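Long-range contact in transcriptional regulator (Aquifex aeolicus, PDB 2EH3), which probably binds DNA and regulates transcription: residues T3-F15 with H42-R56. Numbering follows the deposited sequence.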
loop_
_atom_site.group_PDB
_atom_site.type_symbol
_atom_site.label_atom_id
_atom_site.label_comp_id
_atom_site.label_asym_id
_atom_site.label_seq_id
_atom_site.Cartn_x
_atom_site.Cartn_y
_atom_site.Cartn_z
ATOM N N THR A 3 -23.269 -21.928 -11.467
ATOM C CA THR A 3 -22.648 -22.401 -10.245
ATOM C C THR A 3 -21.276 -21.791 -10.023
ATOM O O THR A 3 -20.941 -21.436 -8.891
ATOM C CB THR A 3 -22.547 -23.932 -10.264
ATOM O OG1 THR A 3 -23.868 -24.480 -10.379
ATOM C CG2 THR A 3 -21.912 -24.434 -9.019
ATOM N N LYS A 4 -20.479 -21.662 -11.086
ATOM C CA LYS A 4 -19.141 -21.082 -10.921
ATOM C C LYS A 4 -19.273 -19.644 -10.414
ATOM O O LYS A 4 -18.519 -19.214 -9.519
ATOM C CB LYS A 4 -18.375 -21.111 -12.246
ATOM C CG LYS A 4 -16.929 -20.707 -12.105
ATOM C CD LYS A 4 -16.172 -20.774 -13.441
ATOM C CE LYS A 4 -14.685 -20.497 -13.244
ATOM N NZ LYS A 4 -13.934 -20.895 -14.467
ATOM N N GLU A 5 -20.218 -18.904 -10.984
ATOM C CA GLU A 5 -20.452 -17.532 -10.568
ATOM C C GLU A 5 -20.886 -17.484 -9.114
ATOM O O GLU A 5 -20.450 -16.620 -8.354
ATOM C CB GLU A 5 -21.540 -16.880 -11.427
ATOM C CG GLU A 5 -21.093 -16.459 -12.816
ATOM C CD GLU A 5 -20.598 -17.609 -13.654
ATOM O OE1 GLU A 5 -21.306 -18.648 -13.746
ATOM O OE2 GLU A 5 -19.494 -17.463 -14.228
ATOM N N ARG A 6 -21.741 -18.412 -8.703
ATOM C CA ARG A 6 -22.188 -18.393 -7.316
ATOM C C ARG A 6 -21.033 -18.662 -6.351
ATOM O O ARG A 6 -20.919 -18.006 -5.300
ATOM C CB ARG A 6 -23.310 -19.417 -7.096
ATOM C CG ARG A 6 -24.610 -19.006 -7.746
ATOM C CD ARG A 6 -25.811 -19.410 -6.895
ATOM N NE ARG A 6 -26.074 -20.844 -6.937
ATOM C CZ ARG A 6 -25.639 -21.735 -6.053
ATOM N NH1 ARG A 6 -24.895 -21.368 -5.014
ATOM N NH2 ARG A 6 -25.966 -23.010 -6.212
ATOM N N ILE A 7 -20.182 -19.616 -6.697
ATOM C CA ILE A 7 -19.029 -19.926 -5.856
ATOM C C ILE A 7 -18.141 -18.677 -5.776
ATOM O O ILE A 7 -17.673 -18.318 -4.703
ATOM C CB ILE A 7 -18.226 -21.088 -6.449
ATOM C CG1 ILE A 7 -19.051 -22.366 -6.357
ATOM C CG2 ILE A 7 -16.892 -21.261 -5.724
ATOM C CD1 ILE A 7 -18.482 -23.533 -7.161
ATOM N N LEU A 8 -17.894 -18.032 -6.906
ATOM C CA LEU A 8 -17.061 -16.831 -6.887
ATOM C C LEU A 8 -17.638 -15.751 -5.979
ATOM O O LEU A 8 -16.889 -15.083 -5.250
ATOM C CB LEU A 8 -16.887 -16.297 -8.315
ATOM C CG LEU A 8 -15.899 -17.135 -9.123
ATOM C CD1 LEU A 8 -16.052 -16.830 -10.619
ATOM C CD2 LEU A 8 -14.489 -16.838 -8.650
ATOM N N GLU A 9 -18.956 -15.567 -6.013
ATOM C CA GLU A 9 -19.586 -14.533 -5.194
ATOM C C GLU A 9 -19.484 -14.829 -3.711
ATOM O O GLU A 9 -19.140 -13.936 -2.920
ATOM C CB GLU A 9 -21.050 -14.322 -5.620
ATOM C CG GLU A 9 -21.180 -13.703 -7.021
ATOM C CD GLU A 9 -20.386 -12.401 -7.147
ATOM O OE1 GLU A 9 -20.644 -11.470 -6.345
ATOM O OE2 GLU A 9 -19.504 -12.316 -8.029
ATOM N N VAL A 10 -19.747 -16.082 -3.340
ATOM C CA VAL A 10 -19.663 -16.488 -1.947
ATOM C C VAL A 10 -18.223 -16.368 -1.445
ATOM O O VAL A 10 -17.994 -15.927 -0.316
ATOM C CB VAL A 10 -20.161 -17.949 -1.776
ATOM C CG1 VAL A 10 -19.793 -18.493 -0.410
ATOM C CG2 VAL A 10 -21.692 -17.987 -1.942
ATOM N N SER A 11 -17.260 -16.755 -2.284
ATOM C CA SER A 11 -15.837 -16.735 -1.889
ATOM C C SER A 11 -15.363 -15.291 -1.709
ATOM O O SER A 11 -14.607 -14.985 -0.782
ATOM C CB SER A 11 -14.963 -17.468 -2.929
ATOM O OG SER A 11 -15.368 -18.824 -3.100
ATOM N N LYS A 12 -15.800 -14.403 -2.584
ATOM C CA LYS A 12 -15.408 -12.992 -2.441
ATOM C C LYS A 12 -15.951 -12.467 -1.126
ATOM O O LYS A 12 -15.257 -11.746 -0.398
ATOM C CB LYS A 12 -15.945 -12.145 -3.610
ATOM C CG LYS A 12 -15.126 -12.270 -4.870
ATOM C CD LYS A 12 -15.570 -11.282 -5.955
ATOM C CE LYS A 12 -16.865 -11.712 -6.577
ATOM N NZ LYS A 12 -17.020 -11.112 -7.950
ATOM N N GLU A 13 -17.188 -12.842 -0.799
ATOM C CA GLU A 13 -17.778 -12.393 0.451
ATOM C C GLU A 13 -17.025 -12.918 1.672
ATOM O O GLU A 13 -16.674 -12.121 2.559
ATOM C CB GLU A 13 -19.248 -12.837 0.539
ATOM C CG GLU A 13 -20.189 -11.949 -0.270
ATOM C CD GLU A 13 -20.032 -10.477 0.095
ATOM O OE1 GLU A 13 -19.920 -10.167 1.311
ATOM O OE2 GLU A 13 -20.027 -9.635 -0.830
ATOM N N LEU A 14 -16.765 -14.223 1.714
ATOM C CA LEU A 14 -16.065 -14.789 2.862
ATOM C C LEU A 14 -14.622 -14.295 2.967
ATOM O O LEU A 14 -14.165 -13.998 4.057
ATOM C CB LEU A 14 -16.087 -16.325 2.833
ATOM C CG LEU A 14 -17.494 -16.885 3.005
ATOM C CD1 LEU A 14 -17.400 -18.390 3.016
ATOM C CD2 LEU A 14 -18.143 -16.337 4.294
ATOM N N PHE A 15 -13.895 -14.218 1.847
ATOM C CA PHE A 15 -12.510 -13.730 1.912
ATOM C C PHE A 15 -12.486 -12.275 2.396
ATOM O O PHE A 15 -11.582 -11.878 3.134
ATOM C CB PHE A 15 -11.821 -13.807 0.547
ATOM C CG PHE A 15 -11.600 -15.211 0.030
ATOM C CD1 PHE A 15 -11.598 -16.316 0.886
ATOM C CD2 PHE A 15 -11.352 -15.417 -1.327
ATOM C CE1 PHE A 15 -11.337 -17.611 0.385
ATOM C CE2 PHE A 15 -11.091 -16.709 -1.832
ATOM C CZ PHE A 15 -11.081 -17.801 -0.970
ATOM N N HIS A 42 -15.378 -26.992 -10.854
ATOM C CA HIS A 42 -14.991 -25.669 -11.354
ATOM C C HIS A 42 -13.624 -25.148 -10.940
ATOM O O HIS A 42 -13.039 -24.331 -11.660
ATOM C CB HIS A 42 -16.031 -24.622 -10.949
ATOM C CG HIS A 42 -17.382 -24.858 -11.538
ATOM N ND1 HIS A 42 -17.651 -24.674 -12.876
ATOM C CD2 HIS A 42 -18.530 -25.298 -10.976
ATOM C CE1 HIS A 42 -18.913 -24.994 -13.112
ATOM N NE2 HIS A 42 -19.467 -25.375 -11.976
ATOM N N PHE A 43 -13.122 -25.598 -9.790
ATOM C CA PHE A 43 -11.827 -25.136 -9.264
ATOM C C PHE A 43 -11.034 -26.311 -8.704
ATOM O O PHE A 43 -11.526 -27.039 -7.866
ATOM C CB PHE A 43 -12.068 -24.105 -8.146
ATOM C CG PHE A 43 -12.836 -22.885 -8.602
ATOM C CD1 PHE A 43 -12.195 -21.876 -9.355
ATOM C CD2 PHE A 43 -14.199 -22.736 -8.315
ATOM C CE1 PHE A 43 -12.912 -20.759 -9.799
ATOM C CE2 PHE A 43 -14.922 -21.617 -8.763
ATOM C CZ PHE A 43 -14.276 -20.622 -9.511
ATOM N N LYS A 44 -9.789 -26.485 -9.129
ATOM C CA LYS A 44 -9.048 -27.611 -8.605
ATOM C C LYS A 44 -8.504 -27.372 -7.199
ATOM O O LYS A 44 -8.201 -28.326 -6.467
ATOM C CB LYS A 44 -7.941 -28.001 -9.588
ATOM C CG LYS A 44 -8.517 -28.522 -10.914
ATOM C CD LYS A 44 -9.454 -29.715 -10.664
ATOM C CE LYS A 44 -10.319 -30.057 -11.876
ATOM N NZ LYS A 44 -11.560 -29.226 -11.953
ATOM N N SER A 45 -8.468 -26.104 -6.790
ATOM C CA SER A 45 -7.945 -25.747 -5.485
ATOM C C SER A 45 -8.397 -24.361 -5.040
ATOM O O SER A 45 -8.913 -23.573 -5.826
ATOM C CB SER A 45 -6.424 -25.731 -5.539
ATOM O OG SER A 45 -6.013 -24.732 -6.457
ATOM N N LYS A 46 -8.180 -24.085 -3.759
ATOM C CA LYS A 46 -8.497 -22.792 -3.182
ATOM C C LYS A 46 -7.620 -21.750 -3.916
ATOM O O LYS A 46 -8.040 -20.619 -4.148
ATOM C CB LYS A 46 -8.162 -22.819 -1.693
ATOM C CG LYS A 46 -9.035 -21.981 -0.835
ATOM C CD LYS A 46 -8.721 -22.241 0.637
ATOM C CE LYS A 46 -8.091 -21.015 1.252
ATOM N NZ LYS A 46 -7.849 -21.156 2.716
ATOM N N GLU A 47 -6.388 -22.139 -4.256
ATOM C CA GLU A 47 -5.454 -21.259 -4.965
ATOM C C GLU A 47 -6.008 -20.850 -6.334
ATOM O O GLU A 47 -5.934 -19.659 -6.713
ATOM C CB GLU A 47 -4.087 -21.955 -5.122
ATOM C CG GLU A 47 -3.063 -21.149 -5.943
ATOM C CD GLU A 47 -1.643 -21.699 -5.813
ATOM O OE1 GLU A 47 -1.453 -22.706 -5.108
ATOM O OE2 GLU A 47 -0.709 -21.120 -6.407
ATOM N N GLU A 48 -6.565 -21.816 -7.074
ATOM C CA GLU A 48 -7.154 -21.503 -8.381
ATOM C C GLU A 48 -8.305 -20.534 -8.191
ATOM O O GLU A 48 -8.506 -19.627 -8.998
ATOM C CB GLU A 48 -7.705 -22.744 -9.105
ATOM C CG GLU A 48 -6.695 -23.607 -9.816
ATOM C CD GLU A 48 -7.315 -24.600 -10.812
ATOM O OE1 GLU A 48 -6.526 -25.379 -11.397
ATOM O OE2 GLU A 48 -8.559 -24.614 -11.014
ATOM N N LEU A 49 -9.086 -20.748 -7.129
ATOM C CA LEU A 49 -10.216 -19.885 -6.848
ATOM C C LEU A 49 -9.858 -18.415 -6.622
ATOM O O LEU A 49 -10.458 -17.540 -7.226
ATOM C CB LEU A 49 -10.986 -20.426 -5.629
ATOM C CG LEU A 49 -12.041 -19.515 -4.997
ATOM C CD1 LEU A 49 -13.275 -19.348 -5.930
ATOM C CD2 LEU A 49 -12.464 -20.156 -3.672
ATOM N N ILE A 50 -8.908 -18.125 -5.739
ATOM C CA ILE A 50 -8.596 -16.716 -5.517
ATOM C C ILE A 50 -7.934 -16.120 -6.755
ATOM O O ILE A 50 -8.156 -14.955 -7.077
ATOM C CB ILE A 50 -7.710 -16.509 -4.248
ATOM C CG1 ILE A 50 -7.593 -14.999 -3.934
ATOM C CG2 ILE A 50 -6.399 -17.181 -4.426
ATOM C CD1 ILE A 50 -7.070 -14.723 -2.508
ATOM N N THR A 51 -7.161 -16.926 -7.469
ATOM C CA THR A 51 -6.502 -16.431 -8.669
ATOM C C THR A 51 -7.576 -16.007 -9.677
ATOM O O THR A 51 -7.452 -14.952 -10.291
ATOM C CB THR A 51 -5.559 -17.510 -9.258
ATOM O OG1 THR A 51 -4.548 -17.840 -8.291
ATOM C CG2 THR A 51 -4.847 -16.989 -10.508
ATOM N N GLU A 52 -8.644 -16.795 -9.806
ATOM C CA GLU A 52 -9.720 -16.456 -10.741
ATOM C C GLU A 52 -10.464 -15.191 -10.336
ATOM O O GLU A 52 -10.877 -14.413 -11.195
ATOM C CB GLU A 52 -10.692 -17.631 -10.870
ATOM C CG GLU A 52 -11.892 -17.372 -11.813
ATOM C CD GLU A 52 -11.513 -17.270 -13.283
ATOM O OE1 GLU A 52 -10.365 -17.609 -13.622
ATOM O OE2 GLU A 52 -12.381 -16.866 -14.096
ATOM N N ILE A 53 -10.657 -14.995 -9.034
ATOM C CA ILE A 53 -11.332 -13.802 -8.517
ATOM C C ILE A 53 -10.554 -12.571 -8.970
ATOM O O ILE A 53 -11.134 -11.597 -9.463
ATOM C CB ILE A 53 -11.387 -13.816 -6.955
ATOM C CG1 ILE A 53 -12.398 -14.862 -6.487
ATOM C CG2 ILE A 53 -11.761 -12.442 -6.416
ATOM C CD1 ILE A 53 -12.468 -14.987 -4.978
ATOM N N ILE A 54 -9.236 -12.623 -8.792
ATOM C CA ILE A 54 -8.393 -11.511 -9.190
ATOM C C ILE A 54 -8.401 -11.347 -10.698
ATOM O O ILE A 54 -8.558 -10.219 -11.207
ATOM C CB ILE A 54 -6.949 -11.726 -8.680
ATOM C CG1 ILE A 54 -6.966 -11.819 -7.142
ATOM C CG2 ILE A 54 -6.022 -10.593 -9.172
ATOM C CD1 ILE A 54 -7.495 -10.567 -6.419
ATOM N N GLU A 55 -8.263 -12.462 -11.412
ATOM C CA GLU A 55 -8.233 -12.431 -12.872
ATOM C C GLU A 55 -9.491 -11.794 -13.463
ATOM O O GLU A 55 -9.420 -11.029 -14.440
ATOM C CB GLU A 55 -8.059 -13.844 -13.417
ATOM C CG GLU A 55 -7.593 -13.909 -14.858
ATOM C CD GLU A 55 -6.140 -13.499 -15.023
ATOM O OE1 GLU A 55 -5.439 -13.319 -14.001
ATOM O OE2 GLU A 55 -5.698 -13.370 -16.182
ATOM N N ARG A 56 -10.645 -12.097 -12.882
ATOM C CA ARG A 56 -11.878 -11.530 -13.406
ATOM C C ARG A 56 -11.975 -10.024 -13.154
ATOM O O ARG A 56 -12.482 -9.294 -14.011
ATOM C CB ARG A 56 -13.082 -12.275 -12.846
ATOM C CG ARG A 56 -13.216 -13.647 -13.454
ATOM C CD ARG A 56 -14.484 -14.318 -12.980
ATOM N NE ARG A 56 -14.644 -15.607 -13.637
ATOM C CZ ARG A 56 -15.815 -16.129 -13.969
ATOM N NH1 ARG A 56 -16.938 -15.475 -13.700
ATOM N NH2 ARG A 56 -15.855 -17.296 -14.583
HETATM O O HOH W 1 -13.487 -23.732 -14.452
HETATM O O HOH W 2 -13.585 -18.152 -16.100
#
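Lys-4 runs past three side chains of 42-56. Its CB sits over one face of the His-42 ring, a CH-pi contact 3.9 Å from the ring centroid. Lys-4 CG, anti to the backbone N (chi1 -172°), lies 3.7 Å from Phe-43 CZ. CD and CE cross Arg-56 at a slant and touch its NH2, and CE also meets Phe-43. The extended chain carries NZ to two waters. One bridges it to the carbonyl oxygen of His-42. The other links it to Glu-52 OE2 and Arg-56 NH2, so the two like charges share a water and a carboxylate.

Arg-56 lays its guanidinium across the tip of Leu-8, whose CD1 is 3.4 Å from Arg-56 CZ. Two carboxylates hold the edge of that plane. Arg-56 NE gives Glu-52 OE2 a nearly straight bond of 2.6 Å, and Arg-56 NH1 gives Glu-5 OE2 a longer one of 3.3 Å. Both oxygens use their anti lone pairs. The other oxygen of Glu-5 accepts from Gly-2 N. An alanine in place of Arg-56 is likely to leave Glu-5 and Glu-52 without their shared cation and Leu-8 CD1 without its cover.

Deeper in, Leu-8, Leu-49 and Ile-53 interlock as knobs into holes. Leu-8 CD2 lies 3.6 Å from Ile-53 CG1. Phe-15 extends this apolar layer, touching Leu-49, Ile-50 and Ile-53. The axes of segments 3-15 and 46-56 cross at -92°. Helix 25-32, within the predicted helix-turn-helix, adds Ile-28 beside Ser-11 and Leu-49.

In this TetR-type DNA-binding domain, apolar packing probably holds the two helices together, while the hydrated salt-bridge network probably fixes the guanidinium over Leu-8.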